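Local coordinates for protein probable M18-family aminopeptidase 1 (Thermotoga maritima, PDB 2GLF) that probably acts as a metal-dependent aminopeptidase of the M18 family, removing residues from the N-terminal end of peptides, and assembles as a dodecamer, at residues K207-N210 with E211-I215; L392-V395 with D396-G399. All blocks are in the same frame, centred on the assembly; numbering follows the deposited sequence.

Contact 1 of 2, residues K207-N210 with E211-I215; sequences KILN and EMYGI
Lys-207 and Glu-211 meet one helical turn apart, near the C-terminal end of helix 200-213. Glu-211 N bonds to Lys-207 O, and the carboxylate lies beside the lysine chain, OE2 being 3.7 Å from Lys-207 CE. The ammonium NZ stays 4.1 Å from Glu-211 OE2, beyond a salt bridge, so the attraction is probably diffuse. At Met-212, a selenomethionine, the backbone N makes only weak bonds, to Ile-208 O and Leu-209 O, and the poorly ordered side chain turns outward, its CG above one face of the Tyr-213 ring, toward the rim. Tyr-213 N completes a much straighter bond to Leu-209 O, 3.0 Å long at 170°. Tyr-213 CE1 lies 4.2 Å from Leu-209 CD2, the side chains crossing aslant. Gly-214 then leaves helical geometry with positive phi, turning the chain back. This brings Ile-215 against the helix end, where its CD1 lies 4.0 Å from Leu-209 CD2. Asn-210 ND2 closes the turn on Ile-215 O at 3.0 Å: with CG anti to the backbone N (chi1 176°), the amide swings toward the reversed chain. The acceptor lies in the amide plane, although the donor sits above the carbonyl plane. Tyr-213 and Ile-215 also pack on strand 145-150. The helix end thus joins an apolar side of Leu-209, Tyr-213 and Ile-215 to a polar side, where the asparagine amide occupies a backbone carbonyl beyond the last helical turn.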
# COMPACT_ATOMS: atom_id res chain seq x y z
N LYS A 207 8.32 46.57 -25.93
CA LYS A 207 8.32 47.69 -26.87
C LYS A 207 6.88 48.05 -27.21
O LYS A 207 6.51 49.23 -27.23
CB LYS A 207 9.09 47.30 -28.13
CG LYS A 207 9.09 48.35 -29.22
CD LYS A 207 10.36 48.24 -30.04
CE LYS A 207 10.17 48.80 -31.42
NZ LYS A 207 9.15 48.00 -32.14
N ILE A 208 6.06 47.04 -27.48
CA ILE A 208 4.66 47.28 -27.79
C ILE A 208 4.06 48.01 -26.59
O ILE A 208 3.39 49.03 -26.75
CB ILE A 208 3.91 45.95 -28.01
CG1 ILE A 208 4.44 45.27 -29.27
CG2 ILE A 208 2.41 46.18 -28.10
CD1 ILE A 208 3.85 43.90 -29.51
N LEU A 209 4.32 47.50 -25.40
CA LEU A 209 3.81 48.08 -24.16
C LEU A 209 4.23 49.53 -23.93
O LEU A 209 3.44 50.34 -23.42
CB LEU A 209 4.24 47.24 -22.97
CG LEU A 209 3.43 45.97 -22.73
CD1 LEU A 209 4.11 45.11 -21.69
CD2 LEU A 209 2.02 46.36 -22.30
N ASN A 210 5.46 49.85 -24.29
CA ASN A 210 5.97 51.20 -24.10
C ASN A 210 5.41 52.18 -25.12
O ASN A 210 5.16 53.35 -24.79
CB ASN A 210 7.49 51.19 -24.15
CG ASN A 210 8.08 52.57 -24.06
OD1 ASN A 210 8.55 53.13 -25.06
ND2 ASN A 210 8.03 53.15 -22.87
N GLU A 211 5.21 51.72 -26.35
CA GLU A 211 4.65 52.58 -27.40
C GLU A 211 3.14 52.73 -27.23
O GLU A 211 2.53 53.62 -27.82
CB GLU A 211 4.96 51.98 -28.77
CG GLU A 211 6.41 51.57 -28.94
CD GLU A 211 6.77 51.28 -30.38
OE1 GLU A 211 5.93 50.71 -31.11
OE2 GLU A 211 7.91 51.62 -30.78
N MSE A 212 2.55 51.87 -26.41
CA MSE A 212 1.11 51.89 -26.18
C MSE A 212 0.72 52.72 -24.96
O MSE A 212 -0.12 53.61 -25.06
CB MSE A 212 0.60 50.46 -26.01
CG MSE A 212 -0.90 50.36 -26.05
SE MSE A 212 -1.58 51.16 -27.66
CE MSE A 212 -2.39 52.74 -26.91
N TYR A 213 1.33 52.44 -23.82
CA TYR A 213 1.01 53.15 -22.58
C TYR A 213 2.19 53.95 -22.05
O TYR A 213 2.10 54.58 -21.00
CB TYR A 213 0.55 52.15 -21.52
CG TYR A 213 -0.49 51.19 -22.03
CD1 TYR A 213 -0.13 49.94 -22.54
CD2 TYR A 213 -1.84 51.53 -22.01
CE1 TYR A 213 -1.09 49.06 -23.02
CE2 TYR A 213 -2.81 50.66 -22.50
CZ TYR A 213 -2.43 49.43 -23.00
OH TYR A 213 -3.40 48.57 -23.46
N GLY A 214 3.30 53.92 -22.79
CA GLY A 214 4.48 54.65 -22.37
C GLY A 214 5.10 54.08 -21.11
O GLY A 214 5.88 54.75 -20.44
N ILE A 215 4.75 52.83 -20.79
CA ILE A 215 5.26 52.18 -19.59
C ILE A 215 6.58 51.44 -19.75
O ILE A 215 7.04 51.15 -20.85
CB ILE A 215 4.22 51.18 -19.01
CG1 ILE A 215 3.85 50.12 -20.04
CG2 ILE A 215 2.97 51.93 -18.57
CD1 ILE A 215 2.87 49.07 -19.51

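Contact 2 of 2, residues L392-V395 with D396-G399; sequences LGKV and DQGG
Lys-394 and Gln-397 close a type I beta turn, and the compact part of this loop lies between them. Gln-397 N donates to Lys-394 O over 3.3 Å at 162°; the donor stands 57° out of the carbonyl plane. Alongside the bond, Lys-394 CB meets Gln-397 CG at 3.7 Å; Gln-397 CB and CG lie against the lysine backbone, and the bend at chi2 (-70°) turns the amide beyond them. The lysine tip leads elsewhere, to the carbonyls of Asp-337 and His-339. At the corner of the turn, Val-395 CG1 comes within 4.0 Å of Asp-396 OD2. The real partners of the carboxylate are Arg-360, in a salt bridge to OD2, and two residues of the third subunit, Lys-124 on OD2 and Tyr-118 on OD1. Replacing Asp-396 by an alanine is likely to leave Arg-360 and Lys-124 of the third subunit without their shared negative mate, and the Tyr-118 hydroxyl without this acceptor. The open end of the loop is looser. There only Leu-392 CD2 approaches Gly-399 O, and the leucine is poorly ordered, though it packs on Leu-168 of the second subunit. Its side chain lies about 10 Å from a bound manganese ion. The whole is a beta turn at the head of a connecting loop, between strand 387-389 and helix 404-408, whose corner is built into a subunit interface of the dodecamer.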
# COMPACT_ATOMS: atom_id res chain seq x y z
N LEU A 392 -25.49 25.22 3.25
CA LEU A 392 -24.32 24.97 2.42
C LEU A 392 -23.90 23.50 2.44
O LEU A 392 -22.82 23.15 2.93
CB LEU A 392 -23.17 25.85 2.90
CG LEU A 392 -21.91 25.85 2.03
CD1 LEU A 392 -22.23 26.44 0.66
CD2 LEU A 392 -20.82 26.65 2.72
N GLY A 393 -24.75 22.64 1.89
CA GLY A 393 -24.47 21.22 1.82
C GLY A 393 -24.68 20.44 3.11
O GLY A 393 -24.93 21.02 4.17
N LYS A 394 -24.60 19.11 3.00
CA LYS A 394 -24.76 18.20 4.13
C LYS A 394 -23.84 18.66 5.24
O LYS A 394 -22.91 19.43 4.99
CB LYS A 394 -24.39 16.77 3.74
CG LYS A 394 -25.37 16.07 2.82
CD LYS A 394 -24.91 14.64 2.57
CE LYS A 394 -25.99 13.81 1.88
NZ LYS A 394 -26.38 14.40 0.57
N VAL A 395 -24.07 18.16 6.45
CA VAL A 395 -23.29 18.56 7.61
C VAL A 395 -21.77 18.72 7.50
O VAL A 395 -21.25 19.81 7.74
CB VAL A 395 -23.64 17.66 8.81
CG1 VAL A 395 -22.74 17.96 10.00
CG2 VAL A 395 -25.10 17.90 9.18
N ASP A 396 -21.02 17.68 7.16
CA ASP A 396 -19.57 17.89 7.07
C ASP A 396 -18.98 17.97 5.66
O ASP A 396 -17.79 17.76 5.46
CB ASP A 396 -18.83 16.85 7.90
CG ASP A 396 -18.89 17.14 9.39
OD1 ASP A 396 -18.66 18.31 9.76
OD2 ASP A 396 -19.17 16.21 10.18
N GLN A 397 -19.83 18.31 4.69
CA GLN A 397 -19.43 18.41 3.29
C GLN A 397 -18.35 19.45 3.00
O GLN A 397 -17.37 19.17 2.30
CB GLN A 397 -20.65 18.71 2.43
CG GLN A 397 -21.25 17.46 1.83
CD GLN A 397 -20.37 16.86 0.77
OE1 GLN A 397 -20.63 15.77 0.28
NE2 GLN A 397 -19.32 17.58 0.41
N GLY A 398 -18.54 20.66 3.52
CA GLY A 398 -17.56 21.70 3.27
C GLY A 398 -17.78 22.96 4.08
O GLY A 398 -18.68 23.02 4.92
N GLY A 399 -16.95 23.96 3.83
CA GLY A 399 -17.06 25.21 4.56
C GLY A 399 -17.60 26.36 3.75
O GLY A 399 -17.73 26.27 2.53

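In the fold
The two contacts lie on opposite sides of the chain's centre, with nearest atoms about 37 Å apart, and share no helix or strand. Both are only partly buried. Contact 1 lies within and just beyond one helix, which rests against the strand 145-150 edge of the six-stranded antiparallel sheet, far from the metal-binding residues; backbone bonds and apolar packing dominate it. Contact 2 belongs to a loop beyond the end strand 387-389 of the nine-stranded mixed sheet, nearer the metal site, and its carboxylate is shared between Arg-360 of the same chain and the third subunit, while its lysine turns back to carbonyls of its own chain. Both touch the second subunit, at Ile-208 and Leu-209 and at Leu-392.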